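Local atomic coordinates of putative pachytene checkpoint protein 2 (Caenorhabditis elegans, PDB entry 4XGU), a protein that is an AAA+ ATPase that binds and hydrolyses ATP, remodels other proteins, and probably plays a key role in chromosome recombination during meiosis. Residues B[34-39]-B[64-69]. Sequence-based numbering, arbitrary orientation.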
ATOM      1  N   GLU B  34     -43.815 -50.404   3.662  1.00 68.94           N
ATOM      2  CA  GLU B  34     -44.688 -49.591   2.828  1.00 72.47           C
ATOM      3  C   GLU B  34     -46.077 -49.477   3.452  1.00 72.72           C
ATOM      4  O   GLU B  34     -46.751 -48.453   3.315  1.00 72.00           O
ATOM      5  CB  GLU B  34     -44.776 -50.173   1.418  1.00 76.75           C
ATOM      6  CG  GLU B  34     -45.489 -49.275   0.426  1.00 84.83           C
ATOM      7  CD  GLU B  34     -45.235 -49.677  -1.011  1.00 94.13           C
ATOM      8  OE1 GLU B  34     -45.731 -48.974  -1.918  1.00 97.81           O
ATOM      9  OE2 GLU B  34     -44.536 -50.690  -1.233  1.00 94.48           O
ATOM     10  N   GLU B  35     -46.490 -50.535   4.143  1.00 69.87           N
ATOM     11  CA  GLU B  35     -47.754 -50.536   4.865  1.00 71.76           C
ATOM     12  C   GLU B  35     -47.681 -49.541   6.021  1.00 69.36           C
ATOM     13  O   GLU B  35     -48.632 -48.798   6.279  1.00 75.39           O
ATOM     14  CB  GLU B  35     -48.079 -51.947   5.368  1.00 83.18           C
ATOM     15  CG  GLU B  35     -49.489 -52.443   5.037  1.00 97.82           C
ATOM     16  CD  GLU B  35     -49.744 -52.596   3.541  1.00109.79           C
ATOM     17  OE1 GLU B  35     -48.780 -52.530   2.745  1.00110.71           O
ATOM     18  OE2 GLU B  35     -50.920 -52.788   3.161  1.00115.82           O
ATOM     19  N   LEU B  36     -46.540 -49.528   6.704  1.00 58.97           N
ATOM     20  CA  LEU B  36     -46.273 -48.563   7.769  1.00 59.43           C
ATOM     21  C   LEU B  36     -46.405 -47.126   7.278  1.00 57.48           C
ATOM     22  O   LEU B  36     -47.021 -46.289   7.934  1.00 60.25           O
ATOM     23  CB  LEU B  36     -44.874 -48.779   8.345  1.00 58.33           C
ATOM     24  CG  LEU B  36     -44.327 -47.646   9.217  1.00 57.21           C
ATOM     25  CD1 LEU B  36     -45.107 -47.537  10.520  1.00 51.55           C
ATOM     26  CD2 LEU B  36     -42.834 -47.815   9.485  1.00 54.06           C
ATOM     27  N   ILE B  37     -45.817 -46.851   6.120  1.00 56.77           N
ATOM     28  CA  ILE B  37     -45.820 -45.508   5.559  1.00 59.22           C
ATOM     29  C   ILE B  37     -47.225 -45.084   5.131  1.00 60.37           C
ATOM     30  O   ILE B  37     -47.599 -43.921   5.274  1.00 60.05           O
ATOM     31  CB  ILE B  37     -44.854 -45.413   4.366  1.00 62.60           C
ATOM     32  CG1 ILE B  37     -43.423 -45.665   4.841  1.00 69.79           C
ATOM     33  CG2 ILE B  37     -44.938 -44.053   3.702  1.00 60.47           C
ATOM     34  CD1 ILE B  37     -42.420 -45.749   3.722  1.00 80.45           C
ATOM     35  N   LYS B  38     -48.011 -46.029   4.624  1.00 60.88           N
ATOM     36  CA  LYS B  38     -49.389 -45.733   4.252  1.00 58.23           C
ATOM     37  C   LYS B  38     -50.206 -45.362   5.488  1.00 65.15           C
ATOM     38  O   LYS B  38     -51.024 -44.442   5.451  1.00 73.83           O
ATOM     39  CB  LYS B  38     -50.028 -46.920   3.531  1.00 58.38           C
ATOM     40  N   ALA B  39     -49.969 -46.073   6.585  1.00 60.58           N
ATOM     41  CA  ALA B  39     -50.701 -45.833   7.823  1.00 53.22           C
ATOM     42  C   ALA B  39     -50.255 -44.538   8.490  1.00 52.37           C
ATOM     43  O   ALA B  39     -51.067 -43.807   9.056  1.00 61.15           O
ATOM     44  CB  ALA B  39     -50.528 -47.008   8.780  1.00 49.22           C
ATOM     45  N   GLU B  64     -42.700 -52.065  15.871  1.00 57.07           N
ATOM     46  CA  GLU B  64     -41.541 -52.934  16.042  1.00 66.27           C
ATOM     47  C   GLU B  64     -40.559 -52.793  14.880  1.00 73.65           C
ATOM     48  O   GLU B  64     -39.450 -53.319  14.931  1.00 82.95           O
ATOM     49  CB  GLU B  64     -41.981 -54.392  16.187  1.00 74.85           C
ATOM     50  CG  GLU B  64     -42.712 -54.699  17.490  1.00 87.35           C
ATOM     51  CD  GLU B  64     -43.230 -56.127  17.552  1.00100.03           C
ATOM     52  OE1 GLU B  64     -43.357 -56.764  16.485  1.00105.15           O
ATOM     53  OE2 GLU B  64     -43.510 -56.617  18.667  1.00104.82           O
ATOM     54  N   LEU B  65     -40.969 -52.070  13.840  1.00 70.67           N
ATOM     55  CA  LEU B  65     -40.159 -51.914  12.634  1.00 66.16           C
ATOM     56  C   LEU B  65     -39.185 -50.742  12.704  1.00 65.44           C
ATOM     57  O   LEU B  65     -38.002 -50.890  12.406  1.00 69.69           O
ATOM     58  CB  LEU B  65     -41.058 -51.734  11.408  1.00 66.50           C
ATOM     59  CG  LEU B  65     -41.920 -52.911  10.954  1.00 72.33           C
ATOM     60  CD1 LEU B  65     -42.808 -52.497   9.791  1.00 70.99           C
ATOM     61  CD2 LEU B  65     -41.049 -54.089  10.561  1.00 79.18           C
ATOM     62  N   PHE B  66     -39.688 -49.576  13.096  1.00 64.51           N
ATOM     63  CA  PHE B  66     -38.914 -48.346  12.984  1.00 63.28           C
ATOM     64  C   PHE B  66     -38.615 -47.670  14.318  1.00 68.11           C
ATOM     65  O   PHE B  66     -39.237 -47.961  15.339  1.00 76.05           O
ATOM     66  CB  PHE B  66     -39.644 -47.359  12.074  1.00 59.96           C
ATOM     67  CG  PHE B  66     -40.877 -46.757  12.690  1.00 53.69           C
ATOM     68  CD1 PHE B  66     -42.031 -47.503  12.837  1.00 49.32           C
ATOM     69  CD2 PHE B  66     -40.882 -45.438  13.111  1.00 47.67           C
ATOM     70  CE1 PHE B  66     -43.168 -46.947  13.397  1.00 44.86           C
ATOM     71  CE2 PHE B  66     -42.015 -44.877  13.672  1.00 45.05           C
ATOM     72  CZ  PHE B  66     -43.158 -45.634  13.815  1.00 45.47           C
ATOM     73  N   GLU B  67     -37.650 -46.758  14.285  1.00 67.51           N
ATOM     74  CA  GLU B  67     -37.274 -45.974  15.451  1.00 62.59           C
ATOM     75  C   GLU B  67     -37.790 -44.550  15.268  1.00 52.03           C
ATOM     76  O   GLU B  67     -38.096 -43.856  16.233  1.00 54.25           O
ATOM     77  CB  GLU B  67     -35.754 -45.989  15.643  1.00 77.90           C
ATOM     78  CG  GLU B  67     -35.294 -45.983  17.093  1.00 91.49           C
ATOM     79  CD  GLU B  67     -33.818 -46.322  17.245  1.00105.03           C
ATOM     80  OE1 GLU B  67     -32.974 -45.628  16.636  1.00106.98           O
ATOM     81  OE2 GLU B  67     -33.503 -47.290  17.972  1.00110.77           O
ATOM     82  N   LYS B  68     -37.895 -44.136  14.009  1.00 57.74           N
ATOM     83  CA  LYS B  68     -38.375 -42.807  13.650  1.00 56.98           C
ATOM     84  C   LYS B  68     -38.566 -42.723  12.142  1.00 58.50           C
ATOM     85  O   LYS B  68     -37.746 -43.234  11.378  1.00 65.47           O
ATOM     86  CB  LYS B  68     -37.399 -41.730  14.133  1.00 67.55           C
ATOM     87  CG  LYS B  68     -37.558 -40.364  13.483  1.00 75.93           C
ATOM     88  CD  LYS B  68     -36.667 -39.341  14.177  1.00 81.87           C
ATOM     89  CE  LYS B  68     -36.384 -38.141  13.289  1.00 83.82           C
ATOM     90  NZ  LYS B  68     -35.484 -37.153  13.954  1.00 83.90           N
ATOM     91  N   LEU B  69     -39.655 -42.101  11.708  1.00 55.68           N
ATOM     92  CA  LEU B  69     -39.872 -41.921  10.281  1.00 54.45           C
ATOM     93  C   LEU B  69     -40.222 -40.475   9.962  1.00 58.97           C
ATOM     94  O   LEU B  69     -40.814 -39.771  10.780  1.00 58.09           O
ATOM     95  CB  LEU B  69     -40.967 -42.866   9.770  1.00 53.71           C
ATOM     96  CG  LEU B  69     -42.439 -42.522  10.009  1.00 53.59           C
ATOM     97  CD1 LEU B  69     -43.036 -41.725   8.852  1.00 43.90           C
ATOM     98  CD2 LEU B  69     -43.234 -43.791  10.242  1.00 62.84           C
TER
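Both methyl groups of L36 rest against the same side of the F66 ring: CD2 lies 3.5 Å from F66 CD1, and CD1 lies 3.5 Å from F66 CE1. The two branches of the leucine lie along the CD1-CE1 bond of F66, one methyl near each end, and the side chains meet at a slant. Its first torsion, chi1 166°, swings CG away from the backbone N of L36 and sends the fork off the helix toward the ring. L69 arrives tip to tip, its CD2 4.1 Å from L36 CD2; L69 CD2 also sits 3.8 Å above the plane of the F66 ring, offset toward its rim. L65 closes the group more loosely, with L65 CD1 4.5 Å from L36 CB. All four side chains are buried and purely hydrocarbon, as suits a contact without a hydrogen bond between the segments; the branched ends of L36 and L69 pack on the ring, whereas L65 reaches L36. Helix 30-41 is packed here against strand 68-72 and the residues leading into it, an outer strand of the three-stranded mixed sheet in the Pch2 N-terminal domain. E67 and K68 both face R16 of the central strand 12-16 in a classic beta bulge, and both make backbone hydrogen bonds with it. F66, just before the bulge, reaches I15 of the same strand, while I37, the next helical residue after L36, packs on A13 and I15. L69 also touches A40 of helix 30-41, and L65 touches E32 of that helix and R29.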